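Local coordinates for cell division control protein (Pyrococcus abyssi, PDB 6RPP) that probably excises itself from an archaeal MCM-type replicative helicase precursor by protein splicing, as an intein of the HINT fold, at residues I21-E26 and V147-Q151; V53-D57 and V152-F158; K120-I124 and L159-F164. The protein carries 2 engineered substitutions. All blocks are in the same frame, centred on the assembly; numbering follows the deposited sequence.

Interaction 1 of 3, residues I21-E26 and V147-Q151; sequences IGEIVE and VYDLQ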
loop_
_atom_site.group_PDB
_atom_site.type_symbol
_atom_site.label_atom_id
_atom_site.label_comp_id
_atom_site.label_asym_id
_atom_site.label_seq_id
_atom_site.Cartn_x
_atom_site.Cartn_y
_atom_site.Cartn_z
ATOM N N ILE A 21 2.833 8.652 0.922
ATOM C CA ILE A 21 2.417 8.027 2.158
ATOM C C ILE A 21 3.369 8.394 3.298
ATOM O O ILE A 21 2.944 8.502 4.452
ATOM C CB ILE A 21 2.285 6.498 1.991
ATOM C CG1 ILE A 21 1.592 5.846 3.200
ATOM C CG2 ILE A 21 3.647 5.826 1.702
ATOM C CD1 ILE A 21 1.250 4.376 3.032
ATOM N N GLY A 22 4.642 8.524 3.013
ATOM C CA GLY A 22 5.584 8.880 4.070
ATOM C C GLY A 22 5.245 10.213 4.694
ATOM O O GLY A 22 5.393 10.401 5.909
ATOM N N GLU A 23 4.811 11.158 3.871
ATOM C CA GLU A 23 4.408 12.466 4.399
ATOM C C GLU A 23 3.178 12.335 5.303
ATOM O O GLU A 23 3.120 12.945 6.394
ATOM C CB GLU A 23 4.136 13.396 3.224
ATOM C CG GLU A 23 3.594 14.781 3.623
ATOM C CD GLU A 23 3.605 15.750 2.462
ATOM O OE1 GLU A 23 4.347 15.497 1.474
ATOM O OE2 GLU A 23 2.878 16.768 2.551
ATOM N N ILE A 24 2.141 11.654 4.824
ATOM C CA ILE A 24 0.932 11.397 5.625
ATOM C C ILE A 24 1.302 10.760 6.956
ATOM O O ILE A 24 0.842 11.203 8.024
ATOM C CB ILE A 24 -0.041 10.479 4.854
ATOM C CG1 ILE A 24 -0.537 11.142 3.570
ATOM C CG2 ILE A 24 -1.211 10.013 5.731
ATOM C CD1 ILE A 24 -1.247 10.127 2.647
ATOM N N VAL A 25 2.120 9.695 6.922
ATOM C CA VAL A 25 2.391 8.997 8.163
ATOM C C VAL A 25 3.262 9.825 9.112
ATOM O O VAL A 25 2.979 9.883 10.331
ATOM C CB VAL A 25 3.050 7.641 7.861
ATOM C CG1 VAL A 25 3.477 7.005 9.161
ATOM C CG2 VAL A 25 2.044 6.762 7.137
ATOM N N GLU A 26 4.366 10.403 8.606
ATOM C CA GLU A 26 5.267 11.103 9.515
ATOM C C GLU A 26 4.583 12.290 10.175
ATOM O O GLU A 26 4.862 12.572 11.350
ATOM C CB GLU A 26 6.505 11.552 8.755
ATOM C CG GLU A 26 7.376 10.383 8.263
ATOM C CD GLU A 26 8.026 9.567 9.388
ATOM O OE1 GLU A 26 7.998 9.963 10.589
ATOM O OE2 GLU A 26 8.634 8.533 9.027
ATOM N N VAL A 147 9.574 2.113 6.317
ATOM C CA VAL A 147 8.472 1.805 5.399
ATOM C C VAL A 147 7.134 2.136 6.068
ATOM O O VAL A 147 7.055 2.313 7.292
ATOM C CB VAL A 147 8.483 0.337 4.950
ATOM C CG1 VAL A 147 9.749 0.113 4.056
ATOM C CG2 VAL A 147 8.594 -0.596 6.123
ATOM N N TYR A 148 6.053 2.144 5.252
ATOM C CA TYR A 148 4.828 2.823 5.705
ATOM C C TYR A 148 3.580 2.038 5.331
ATOM O O TYR A 148 3.530 1.338 4.325
ATOM C CB TYR A 148 4.754 4.191 5.061
ATOM C CG TYR A 148 5.921 5.070 5.495
ATOM C CD1 TYR A 148 5.846 5.757 6.681
ATOM C CD2 TYR A 148 7.113 5.154 4.737
ATOM C CE1 TYR A 148 6.893 6.522 7.099
ATOM C CE2 TYR A 148 8.193 5.949 5.156
ATOM C CZ TYR A 148 8.050 6.615 6.354
ATOM O OH TYR A 148 9.132 7.372 6.758
ATOM N N ASP A 149 2.519 2.238 6.093
ATOM C CA ASP A 149 1.264 1.578 5.748
ATOM C C ASP A 149 0.139 2.394 6.357
ATOM O O ASP A 149 0.371 3.265 7.192
ATOM C CB ASP A 149 1.252 0.146 6.291
ATOM C CG ASP A 149 0.113 -0.697 5.748
ATOM O OD1 ASP A 149 -0.357 -0.386 4.621
ATOM O OD2 ASP A 149 -0.259 -1.640 6.483
ATOM N N LEU A 150 -1.089 2.092 5.927
ATOM C CA LEU A 150 -2.285 2.705 6.480
ATOM C C LEU A 150 -3.258 1.594 6.817
ATOM O O LEU A 150 -3.223 0.531 6.205
ATOM C CB LEU A 150 -2.988 3.645 5.512
ATOM C CG LEU A 150 -2.104 4.774 5.009
ATOM C CD1 LEU A 150 -2.837 5.381 3.828
ATOM C CD2 LEU A 150 -1.864 5.757 6.084
ATOM N N GLN A 151 -4.128 1.827 7.785
ATOM C CA GLN A 151 -5.229 0.908 8.052
ATOM C C GLN A 151 -6.518 1.432 7.445
ATOM O O GLN A 151 -6.887 2.582 7.678
ATOM C CB GLN A 151 -5.424 0.666 9.538
ATOM C CG GLN A 151 -6.649 -0.217 9.798
ATOM C CD GLN A 151 -6.858 -0.543 11.243
ATOM O OE1 GLN A 151 -6.284 -1.500 11.761
ATOM N NE2 GLN A 151 -7.667 0.271 11.923
#
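Tyr-148 lies against the first turn and a half of helix 21-35, where this helix of the HINT-fold intein packs across the outermost strand of an antiparallel sheet. The two local axes cross at 72° and approach to 8.2 Å.

The polar link is one short hydrogen bond, Tyr-148 OH to Glu-26 OE2 at 2.6 Å. It arrives on the anti lone pair of the carboxylate, whose plane stands 81° to the ring. The bend at chi2 (-66°) brings the carboxylate to the edge of the ring at the hydroxyl, while OE1 forms a salt bridge with Lys-73 on strand 63-75, so the carboxylate is gripped through both oxygens.

A CH-pi contact fixes the ring from one face. Gly-22 CA sits 3.8 Å from the ring centroid, almost exactly on the normal; with no side chain, the helix backbone itself comes down on the aromatic plane. Tyr-7 meets the ring with its own plane roughly perpendicular. With Tyr-148 cut back to an alanine, Gly-22 would probably lose its aromatic partner and Glu-26 OE2 its hydroxyl donor, the carboxylate keeping Lys-73 but being freer to turn.

Apolar contacts fill the rest. Val-25 CB comes in obliquely, 3.6 Å from Tyr-148 CD1, and its CG1 lies at the ring edge; CG2 turns to Leu-150 CD2 at 4.2 Å. Ile-24 CG2 touches the same leucine methyl. Ile-21 and Leu-150 meet tip to tip, CD1 of the isoleucine lying 3.9 Å from Leu-150 CG.

Interaction 2 of 3, residues V53-D57 and V152-F158; sequences VYSLD and VPGYHNF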
loop_
_atom_site.group_PDB
_atom_site.type_symbol
_atom_site.label_atom_id
_atom_site.label_comp_id
_atom_site.label_asym_id
_atom_site.label_seq_id
_atom_site.Cartn_x
_atom_site.Cartn_y
_atom_site.Cartn_z
ATOM N N VAL A 53 -9.515 7.835 1.461
ATOM C CA VAL A 53 -8.733 7.181 0.412
ATOM C C VAL A 53 -9.757 6.592 -0.539
ATOM O O VAL A 53 -10.969 6.698 -0.279
ATOM C CB VAL A 53 -7.817 6.104 0.977
ATOM C CG1 VAL A 53 -6.723 6.769 1.857
ATOM C CG2 VAL A 53 -8.631 5.061 1.692
ATOM N N TYR A 54 -9.281 5.953 -1.605
ATOM C CA TYR A 54 -10.131 5.164 -2.490
ATOM C C TYR A 54 -9.785 3.696 -2.282
ATOM O O TYR A 54 -8.603 3.334 -2.266
ATOM C CB TYR A 54 -9.923 5.543 -3.966
ATOM C CG TYR A 54 -10.551 6.876 -4.314
ATOM C CD1 TYR A 54 -11.926 6.972 -4.529
ATOM C CD2 TYR A 54 -9.782 8.027 -4.396
ATOM C CE1 TYR A 54 -12.495 8.172 -4.830
ATOM C CE2 TYR A 54 -10.344 9.225 -4.713
ATOM C CZ TYR A 54 -11.700 9.291 -4.932
ATOM O OH TYR A 54 -12.286 10.481 -5.246
ATOM N N SER A 55 -10.827 2.873 -2.152
ATOM C CA SER A 55 -10.662 1.444 -1.939
ATOM C C SER A 55 -11.454 0.625 -2.943
ATOM O O SER A 55 -12.565 0.988 -3.325
ATOM C CB SER A 55 -11.062 1.084 -0.561
ATOM O OG SER A 55 -10.309 1.862 0.364
ATOM N N LEU A 56 -10.872 -0.495 -3.342
ATOM C CA LEU A 56 -11.582 -1.474 -4.163
ATOM C C LEU A 56 -12.429 -2.421 -3.316
ATOM O O LEU A 56 -11.981 -2.941 -2.287
ATOM C CB LEU A 56 -10.576 -2.275 -4.976
ATOM C CG LEU A 56 -11.086 -3.305 -5.978
ATOM C CD1 LEU A 56 -11.909 -2.660 -7.074
ATOM C CD2 LEU A 56 -9.885 -4.053 -6.544
ATOM N N ASP A 57 -13.676 -2.640 -3.759
ATOM C CA ASP A 57 -14.529 -3.721 -3.276
ATOM C C ASP A 57 -14.191 -4.941 -4.117
ATOM O O ASP A 57 -14.520 -4.981 -5.305
ATOM C CB ASP A 57 -15.988 -3.285 -3.426
ATOM C CG ASP A 57 -16.974 -4.302 -2.912
ATOM O OD1 ASP A 57 -16.741 -5.517 -3.018
ATOM O OD2 ASP A 57 -18.025 -3.863 -2.420
ATOM N N VAL A 152 -7.222 0.582 6.686
ATOM C CA VAL A 152 -8.485 0.974 6.060
ATOM C C VAL A 152 -9.562 -0.014 6.477
ATOM O O VAL A 152 -9.687 -1.098 5.884
ATOM C CB VAL A 152 -8.399 1.038 4.528
ATOM C CG1 VAL A 152 -9.744 1.550 3.953
ATOM C CG2 VAL A 152 -7.238 2.007 4.092
ATOM N N PRO A 153 -10.390 0.328 7.453
ATOM C CA PRO A 153 -11.362 -0.640 7.946
ATOM C C PRO A 153 -12.288 -1.097 6.851
ATOM O O PRO A 153 -12.777 -0.292 6.057
ATOM C CB PRO A 153 -12.130 0.134 9.023
ATOM C CG PRO A 153 -11.035 1.064 9.545
ATOM C CD PRO A 153 -10.274 1.498 8.336
ATOM N N GLY A 154 -12.577 -2.398 6.883
ATOM C CA GLY A 154 -13.479 -3.055 5.967
ATOM C C GLY A 154 -12.671 -3.533 4.782
ATOM O O GLY A 154 -12.435 -4.741 4.616
ATOM N N TYR A 155 -12.102 -2.574 4.066
ATOM C CA TYR A 155 -11.591 -2.809 2.729
ATOM C C TYR A 155 -10.182 -3.381 2.727
ATOM O O TYR A 155 -9.823 -4.124 1.812
ATOM C CB TYR A 155 -11.523 -1.491 1.970
ATOM C CG TYR A 155 -12.890 -0.943 1.651
ATOM C CD1 TYR A 155 -13.554 -1.396 0.527
ATOM C CD2 TYR A 155 -13.489 0.021 2.464
ATOM C CE1 TYR A 155 -14.785 -0.927 0.189
ATOM C CE2 TYR A 155 -14.778 0.472 2.157
ATOM C CZ TYR A 155 -15.370 0.014 0.997
ATOM O OH TYR A 155 -16.607 0.510 0.664
ATOM N N HIS A 156 -9.359 -2.978 3.684
ATOM C CA HIS A 156 -7.952 -3.408 3.694
ATOM C C HIS A 156 -7.208 -3.103 2.404
ATOM O O HIS A 156 -6.324 -3.871 1.989
ATOM C CB HIS A 156 -7.864 -4.915 3.929
ATOM C CG HIS A 156 -8.065 -5.325 5.337
ATOM N ND1 HIS A 156 -7.067 -5.247 6.279
ATOM C CD2 HIS A 156 -9.128 -5.897 5.952
ATOM C CE1 HIS A 156 -7.518 -5.736 7.424
ATOM N NE2 HIS A 156 -8.782 -6.088 7.265
ATOM N N ASN A 157 -7.514 -1.989 1.742
ATOM C CA ASN A 157 -6.693 -1.556 0.648
ATOM C C ASN A 157 -6.955 -0.085 0.400
ATOM O O ASN A 157 -7.992 0.449 0.817
ATOM C CB ASN A 157 -6.986 -2.395 -0.629
ATOM C CG ASN A 157 -8.322 -2.096 -1.273
ATOM O OD1 ASN A 157 -8.364 -1.244 -2.160
ATOM N ND2 ASN A 157 -9.381 -2.821 -0.912
ATOM N N PHE A 158 -6.001 0.545 -0.301
ATOM C CA PHE A 158 -6.112 1.942 -0.746
ATOM C C PHE A 158 -5.405 2.069 -2.075
ATOM O O PHE A 158 -4.434 1.351 -2.349
ATOM C CB PHE A 158 -5.524 2.960 0.266
ATOM C CG PHE A 158 -4.094 2.646 0.660
ATOM C CD1 PHE A 158 -3.009 3.163 -0.069
ATOM C CD2 PHE A 158 -3.808 1.831 1.769
ATOM C CE1 PHE A 158 -1.701 2.893 0.221
ATOM C CE2 PHE A 158 -2.485 1.524 2.106
ATOM C CZ PHE A 158 -1.425 2.046 1.359
#
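The backbones of Ser-55 and Phe-158 run close together, with CA atoms 4.7 Å apart, and the carbonyl of Tyr-54 faces the other segment, its O receiving a CA-H...O contact from Phe-158 CA at 3.2 Å.

The Asn-157 side-chain amide pairs with both backbone polar atoms of Leu-56, much as a peptide group would. OD1 accepts from Leu-56 N (2.9 Å, 164°), and ND2 donates to Leu-56 O (2.9 Å, 165°), both bonds lying on lone pairs in the plane of the accepting carbonyl. The crowded first torsion (chi1 72°) swings the amide across to Leu-56. Acceptor and donor are thus matched to Leu-56 N and O, which would disfavour a flipped amide; ND2 also donates to Tyr-155 O from above its carbonyl plane.

In the HINT fold this joins a long strand of the curved sheet to the turn leading into the C-terminal hairpin. Ser-55 OG donates to Asn-157 O at 2.8 Å, while its CB lies over one face of the Tyr-155 ring in a CH-pi contact, 3.9 Å from the centroid. Val-53 CG2 meets Val-152 CG2 obliquely at 4.1 Å, and Val-53 CB rests on Phe-158 CB.

Interaction 3 of 3, residues K120-I124 and L159-F164; sequences KIATI and LANGIF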
loop_
_atom_site.group_PDB
_atom_site.type_symbol
_atom_site.label_atom_id
_atom_site.label_comp_id
_atom_site.label_asym_id
_atom_site.label_seq_id
_atom_site.Cartn_x
_atom_site.Cartn_y
_atom_site.Cartn_z
ATOM N N LYS A 120 -1.829 -11.449 -12.450
ATOM C CA LYS A 120 -2.617 -10.212 -12.596
ATOM C C LYS A 120 -2.973 -9.585 -11.240
ATOM O O LYS A 120 -3.597 -10.225 -10.388
ATOM C CB LYS A 120 -3.889 -10.545 -13.392
ATOM C CG LYS A 120 -3.578 -10.903 -14.831
ATOM C CD LYS A 120 -4.871 -11.179 -15.603
ATOM C CE LYS A 120 -4.589 -11.282 -17.079
ATOM N NZ LYS A 120 -5.843 -11.491 -17.877
ATOM N N ILE A 121 -2.635 -8.297 -11.064
ATOM C CA ILE A 121 -2.904 -7.596 -9.815
ATOM C C ILE A 121 -3.884 -6.469 -10.106
ATOM O O ILE A 121 -4.069 -6.045 -11.247
ATOM C CB ILE A 121 -1.636 -7.039 -9.102
ATOM C CG1 ILE A 121 -0.877 -6.044 -9.974
ATOM C CG2 ILE A 121 -0.721 -8.245 -8.712
ATOM C CD1 ILE A 121 0.102 -5.189 -9.186
ATOM N N ALA A 122 -4.491 -5.959 -9.048
ATOM C CA ALA A 122 -5.579 -5.009 -9.190
ATOM C C ALA A 122 -5.063 -3.573 -9.319
ATOM O O ALA A 122 -4.284 -3.114 -8.487
ATOM C CB ALA A 122 -6.494 -5.130 -7.968
ATOM N N THR A 123 -5.467 -2.892 -10.385
ATOM C CA THR A 123 -4.935 -1.565 -10.701
ATOM C C THR A 123 -6.070 -0.691 -11.208
ATOM O O THR A 123 -7.205 -1.145 -11.404
ATOM C CB THR A 123 -3.851 -1.621 -11.789
ATOM O OG1 THR A 123 -4.442 -1.954 -13.077
ATOM C CG2 THR A 123 -2.753 -2.621 -11.453
ATOM N N ILE A 124 -5.765 0.577 -11.439
ATOM C CA ILE A 124 -6.647 1.451 -12.207
ATOM C C ILE A 124 -5.991 1.777 -13.545
ATOM O O ILE A 124 -4.761 1.953 -13.631
ATOM C CB ILE A 124 -6.923 2.717 -11.370
ATOM C CG1 ILE A 124 -8.230 3.333 -11.843
ATOM C CG2 ILE A 124 -5.741 3.727 -11.374
ATOM C CD1 ILE A 124 -9.413 2.740 -11.060
ATOM N N LEU A 159 -5.912 2.982 -2.907
ATOM C CA LEU A 159 -5.294 3.266 -4.212
ATOM C C LEU A 159 -4.037 4.097 -4.069
ATOM O O LEU A 159 -4.062 5.203 -3.500
ATOM C CB LEU A 159 -6.297 4.014 -5.074
ATOM C CG LEU A 159 -5.822 4.345 -6.493
ATOM C CD1 LEU A 159 -5.451 3.082 -7.309
ATOM C CD2 LEU A 159 -7.014 5.133 -7.146
ATOM N N ALA A 160 -2.919 3.592 -4.618
ATOM C CA ALA A 160 -1.686 4.358 -4.613
ATOM C C ALA A 160 -0.828 3.860 -5.769
ATOM O O ALA A 160 -0.760 2.664 -6.023
ATOM C CB ALA A 160 -0.960 4.183 -3.258
ATOM N N ASN A 161 -0.200 4.814 -6.460
ATOM C CA ASN A 161 0.662 4.484 -7.628
ATOM C C ASN A 161 -0.136 3.701 -8.678
ATOM O O ASN A 161 0.436 2.880 -9.417
ATOM C CB ASN A 161 1.912 3.722 -7.206
ATOM C CG ASN A 161 2.982 4.613 -6.625
ATOM O OD1 ASN A 161 2.689 5.711 -6.153
ATOM N ND2 ASN A 161 4.225 4.171 -6.678
ATOM N N GLY A 162 -1.452 3.945 -8.739
ATOM C CA GLY A 162 -2.324 3.266 -9.672
ATOM C C GLY A 162 -2.624 1.815 -9.340
ATOM O O GLY A 162 -3.205 1.130 -10.189
ATOM N N ILE A 163 -2.254 1.338 -8.133
ATOM C CA ILE A 163 -2.454 -0.035 -7.688
ATOM C C ILE A 163 -3.358 -0.035 -6.457
ATOM O O ILE A 163 -3.260 0.868 -5.643
ATOM C CB ILE A 163 -1.084 -0.663 -7.345
ATOM C CG1 ILE A 163 -0.193 -0.726 -8.606
ATOM C CG2 ILE A 163 -1.241 -2.061 -6.716
ATOM C CD1 ILE A 163 1.253 -1.075 -8.317
ATOM N N PHE A 164 -4.259 -1.023 -6.308
ATOM C CA PHE A 164 -5.021 -1.136 -5.062
ATOM C C PHE A 164 -4.146 -1.913 -4.114
ATOM O O PHE A 164 -4.052 -3.140 -4.203
ATOM C CB PHE A 164 -6.365 -1.796 -5.358
ATOM C CG PHE A 164 -7.276 -0.841 -6.060
ATOM C CD1 PHE A 164 -7.868 0.205 -5.383
ATOM C CD2 PHE A 164 -7.458 -0.958 -7.420
ATOM C CE1 PHE A 164 -8.704 1.108 -6.034
ATOM C CE2 PHE A 164 -8.278 -0.072 -8.095
ATOM C CZ PHE A 164 -8.900 0.966 -7.390
#
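Thr-123 and Ile-163 form a single antiparallel, non-hydrogen-bonded pair, CA to CA 4.2 Å, flanked by bonds from Phe-164 N to Ala-122 O (3.0 Å) and from Ile-124 N to Gly-162 O (2.9 Å). Neither is in plane: Phe-164 N stands 38° above the carbonyl plane of Ala-122, and Ile-124 N is tilted by 34° from that of Gly-162.

Ile-124 and Phe-164 carry much of the side-chain contact. The first torsion of Ile-124 (chi1 -157°) sets CG1 opposite the backbone N, and CD1 runs to the edge of the Phe-164 ring, 4.1 Å from CZ. The other branch, CG2, packs on Leu-159 CD1 at 4.1 Å and against Gly-162. That same leucine methyl sits over the centre of one face of Phe-164. Ala-122 CB touches Phe-164 CB, and Ile-121 CD1 reaches Ile-163 CG2 at 4.2 Å. Thr-123 turns its hydroxyl elsewhere, to Ser-130 O on strand 128-140.

The bridge joins strand 120-125 of the six-stranded sheet to a beta hairpin with a two-residue loop, a type I' turn with Asn-161 and Gly-162 at its corners; as in other HINT-fold inteins, this hairpin probably leads to the C-terminal splice junction.

In the fold
The C-terminal part of the chain passes through all three contacts in turn. Interactions 1 and 2, centres about 15 Å apart, share the Phe-158 ring: Ile-21 CD1 lies 3.9 Å from its CZ. Interactions 2 and 3, centres about 12 Å apart, are joined by a probable hydrogen bond from Leu-159 N to Tyr-54 O (2.8 Å) and by Leu-56, whose CD2 packs on Ala-122 CB at 3.8 Å. Interactions 1 and 3, centres about 17 Å apart, do not touch. The C-terminal residue Ala-168 bonds to Asp-149 and to Val-152, so interactions 1 and 2 both adjoin the chain end, close to where the C-terminal cleavage of an intein would be expected.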